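Long-range contact in purine nucleoside phosphorylase (Thermus thermophilus, PDB 1ODJ), which probably catalyses the reversible phosphorolysis of purine nucleosides such as guanosine to the free base and ribose 1-phosphate: residues G92-D97 against L176-E181. Numbering follows the deposited sequence.
Sequences GAASSD and LAFEME. With GMP (guanosine), chain H.
Gly92 and Phe178 face each other as an antiparallel hydrogen-bonded pair where strand 84-93 runs beside strand 175-179. Two bonds define the pair: Gly92 N to Phe178 O at 2.9 Å, and Phe178 N to Gly92 O, nearly straight at 168°. Ala93 and Ala177 follow as a non-hydrogen-bonded pair, and Ala94 N, just past the strand end, donates to Leu176 O at 2.7 Å.

The apolar side-chain contact between the two segments is that of Ala94 with Phe178. The methyl of Ala94 meets the edge of the Phe178 ring, in its plane, with CB 3.6 Å from CE1. Phe178 reaches there with CG anti to its carbonyl carbon (chi1 -72°), while its CB lies above the plane of the guanine at its N1 edge, 3.9 Å from guanosine N1. Gly92 offers no CB on this face; one would collide with guanosine O6, so the absence of a side chain makes room for the base.

Beyond the pairing, 176-181 follows the nucleoside. Met180 N donates to guanosine O2' at 2.9 Å, and Met180 CG and SD pack against N2 of the base. Glu181 OE2 accepts a hydrogen bond from guanosine O2', 2.8 Å away, and also forms a salt bridge with Arg87, while OE1 is held by the amide of Gly66. A leucine in place of Glu181 would probably leave the ribose O2' without its carboxylate acceptor and Arg87 without one of its acidic partners. Glu156 of the same chain and His5 of a neighbouring subunit also hydrogen-bond the guanosine. Paired strand ends lining the base, followed by a Met-Glu pair gripping the ribose, mark the nucleoside site of the hexameric, bacterial-type members of the phosphorylase superfamily.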
ATOM      1  N   GLY A  92      23.525  12.213  -7.917  1.00 13.48           N
ATOM      2  CA  GLY A  92      23.876  11.322  -9.009  1.00 11.67           C
ATOM      3  C   GLY A  92      22.903  11.487 -10.159  1.00 10.07           C
ATOM      4  O   GLY A  92      21.715  11.278  -9.981  1.00  8.08           O
ATOM      5  N   ALA A  93      23.407  11.869 -11.332  1.00  9.59           N
ATOM      6  CA  ALA A  93      22.581  12.069 -12.523  1.00 10.36           C
ATOM      7  C   ALA A  93      21.784  10.830 -12.933  1.00 12.51           C
ATOM      8  O   ALA A  93      22.303   9.718 -12.926  1.00 14.41           O
ATOM      9  CB  ALA A  93      23.459  12.513 -13.675  1.00 12.46           C
ATOM     10  N   ALA A  94      20.527  11.012 -13.315  1.00 15.28           N
ATOM     11  CA  ALA A  94      19.722   9.856 -13.696  1.00 21.86           C
ATOM     12  C   ALA A  94      19.696   9.643 -15.201  1.00 24.96           C
ATOM     13  O   ALA A  94      18.953   8.812 -15.706  1.00 27.07           O
ATOM     14  CB  ALA A  94      18.302   9.990 -13.151  1.00 17.14           C
ATOM     15  N   SER A  95      20.522  10.394 -15.912  1.00 29.58           N
ATOM     16  CA  SER A  95      20.590  10.283 -17.358  1.00 32.43           C
ATOM     17  C   SER A  95      21.978  10.712 -17.834  1.00 38.10           C
ATOM     18  O   SER A  95      22.652  11.519 -17.173  1.00 39.75           O
ATOM     19  CB  SER A  95      19.488  11.142 -17.978  1.00 31.04           C
ATOM     20  OG  SER A  95      19.148  12.223 -17.118  1.00 28.31           O
ATOM     21  N   SER A  96      22.407  10.157 -18.969  1.00 41.35           N
ATOM     22  CA  SER A  96      23.730  10.442 -19.537  1.00 43.60           C
ATOM     23  C   SER A  96      23.948  11.862 -20.050  1.00 42.18           C
ATOM     24  O   SER A  96      25.080  12.232 -20.379  1.00 44.28           O
ATOM     25  CB  SER A  96      24.047   9.451 -20.660  1.00 45.77           C
ATOM     26  OG  SER A  96      24.269   8.154 -20.134  1.00 50.17           O
ATOM     27  N   ASP A  97      22.880  12.650 -20.110  1.00 36.74           N
ATOM     28  CA  ASP A  97      22.959  14.034 -20.569  1.00 34.90           C
ATOM     29  C   ASP A  97      23.478  14.988 -19.494  1.00 33.08           C
ATOM     30  O   ASP A  97      24.087  16.020 -19.799  1.00 29.92           O
ATOM     31  CB  ASP A  97      21.576  14.500 -21.016  1.00 39.81           C
ATOM     32  CG  ASP A  97      20.480  14.057 -20.060  1.00 40.81           C
ATOM     33  OD1 ASP A  97      20.223  12.832 -19.977  1.00 38.91           O
ATOM     34  OD2 ASP A  97      19.886  14.934 -19.392  1.00 43.16           O
ATOM     35  N   LEU A 176      15.765  14.172 -12.879  1.00  6.46           N
ATOM     36  CA  LEU A 176      17.086  14.559 -13.375  1.00  7.73           C
ATOM     37  C   LEU A 176      18.214  13.838 -12.612  1.00  7.96           C
ATOM     38  O   LEU A 176      19.213  13.408 -13.202  1.00  5.91           O
ATOM     39  CB  LEU A 176      17.290  16.079 -13.239  1.00  6.48           C
ATOM     40  CG  LEU A 176      16.454  17.070 -14.071  1.00  9.81           C
ATOM     41  CD1 LEU A 176      16.726  18.467 -13.568  1.00  8.59           C
ATOM     42  CD2 LEU A 176      16.793  16.992 -15.555  1.00  6.14           C
ATOM     43  N   ALA A 177      18.056  13.709 -11.300  1.00  6.50           N
ATOM     44  CA  ALA A 177      19.092  13.078 -10.502  1.00  7.71           C
ATOM     45  C   ALA A 177      18.608  12.610  -9.139  1.00  8.22           C
ATOM     46  O   ALA A 177      17.525  12.981  -8.670  1.00  8.62           O
ATOM     47  CB  ALA A 177      20.257  14.033 -10.335  1.00  8.58           C
ATOM     48  N   PHE A 178      19.438  11.794  -8.497  1.00 10.07           N
ATOM     49  CA  PHE A 178      19.109  11.241  -7.195  1.00 10.16           C
ATOM     50  C   PHE A 178      19.951  11.834  -6.074  1.00  8.53           C
ATOM     51  O   PHE A 178      21.144  12.105  -6.255  1.00  6.82           O
ATOM     52  CB  PHE A 178      19.261   9.704  -7.214  1.00 11.39           C
ATOM     53  CG  PHE A 178      18.184   8.986  -8.002  1.00  9.82           C
ATOM     54  CD1 PHE A 178      18.102   9.113  -9.393  1.00 11.27           C
ATOM     55  CD2 PHE A 178      17.250   8.190  -7.356  1.00  6.80           C
ATOM     56  CE1 PHE A 178      17.101   8.455 -10.129  1.00  5.34           C
ATOM     57  CE2 PHE A 178      16.244   7.530  -8.087  1.00  5.53           C
ATOM     58  CZ  PHE A 178      16.177   7.668  -9.475  1.00  4.99           C
ATOM     59  N   GLU A 179      19.301  12.049  -4.928  1.00  5.99           N
ATOM     60  CA  GLU A 179      19.937  12.584  -3.728  1.00  6.35           C
ATOM     61  C   GLU A 179      19.219  12.045  -2.482  1.00  7.06           C
ATOM     62  O   GLU A 179      18.332  11.206  -2.598  1.00  5.97           O
ATOM     63  CB  GLU A 179      19.975  14.129  -3.762  1.00  8.01           C
ATOM     64  CG  GLU A 179      18.667  14.854  -4.056  1.00  9.40           C
ATOM     65  CD  GLU A 179      17.934  15.283  -2.802  1.00 15.88           C
ATOM     66  OE1 GLU A 179      16.946  14.610  -2.437  1.00 16.37           O
ATOM     67  OE2 GLU A 179      18.349  16.290  -2.177  1.00 14.47           O
ATOM     68  N   MET A 180      19.590  12.511  -1.295  1.00  9.30           N
ATOM     69  CA  MET A 180      18.978  11.971  -0.081  1.00 13.09           C
ATOM     70  C   MET A 180      18.534  12.943   1.007  1.00 13.56           C
ATOM     71  O   MET A 180      18.667  12.633   2.186  1.00 16.14           O
ATOM     72  CB  MET A 180      19.930  10.928   0.544  1.00 11.37           C
ATOM     73  CG  MET A 180      20.025   9.614  -0.247  1.00 17.06           C
ATOM     74  SD  MET A 180      21.436   8.513   0.173  1.00 17.20           S
ATOM     75  CE  MET A 180      21.086   8.154   1.946  1.00 13.47           C
ATOM     76  N   GLU A 181      18.011  14.113   0.636  1.00 15.23           N
ATOM     77  CA  GLU A 181      17.548  15.078   1.642  1.00  8.98           C
ATOM     78  C   GLU A 181      16.416  15.991   1.229  1.00  8.98           C
ATOM     79  O   GLU A 181      15.525  16.262   2.032  1.00 10.71           O
ATOM     80  CB  GLU A 181      18.692  15.954   2.130  1.00  7.64           C
ATOM     81  CG  GLU A 181      19.653  15.243   3.037  1.00  6.95           C
ATOM     82  CD  GLU A 181      20.678  14.493   2.254  1.00  8.80           C
ATOM     83  OE1 GLU A 181      21.329  13.591   2.834  1.00 12.78           O
ATOM     84  OE2 GLU A 181      20.832  14.820   1.056  1.00  6.99           O
TER
HETATM   85  O5' GMP H1237      26.975  10.306  -1.165  1.00 31.60           O
HETATM   86  C5' GMP H1237      25.580  10.201  -0.951  1.00 24.03           C
HETATM   87  C4' GMP H1237      25.178  11.603  -0.491  1.00 23.68           C
HETATM   88  O4' GMP H1237      25.429  12.674  -1.473  1.00 19.20           O
HETATM   89  C3' GMP H1237      23.688  11.726  -0.198  1.00 23.42           C
HETATM   90  O3' GMP H1237      23.601  12.510   1.026  1.00 23.18           O
HETATM   91  C2' GMP H1237      23.054  12.468  -1.399  1.00 21.06           C
HETATM   92  O2' GMP H1237      22.228  13.586  -1.054  1.00 17.25           O
HETATM   93  C1' GMP H1237      24.273  12.773  -2.326  1.00 17.26           C
HETATM   94  N9  GMP H1237      24.385  11.933  -3.567  1.00 19.88           N
HETATM   95  C8  GMP H1237      25.342  12.125  -4.538  1.00 17.27           C
HETATM   96  N7  GMP H1237      25.254  11.283  -5.526  1.00 18.79           N
HETATM   97  C5  GMP H1237      24.173  10.470  -5.203  1.00 17.66           C
HETATM   98  C6  GMP H1237      23.607   9.367  -5.915  1.00 17.98           C
HETATM   99  O6  GMP H1237      23.963   8.878  -7.000  1.00 13.15           O
HETATM  100  N1  GMP H1237      22.524   8.821  -5.238  1.00 14.92           N
HETATM  101  C2  GMP H1237      22.038   9.271  -4.041  1.00 23.68           C
HETATM  102  N2  GMP H1237      20.982   8.596  -3.558  1.00 26.81           N
HETATM  103  N3  GMP H1237      22.552  10.301  -3.360  1.00 23.18           N
HETATM  104  C4  GMP H1237      23.614  10.852  -3.998  1.00 18.97           C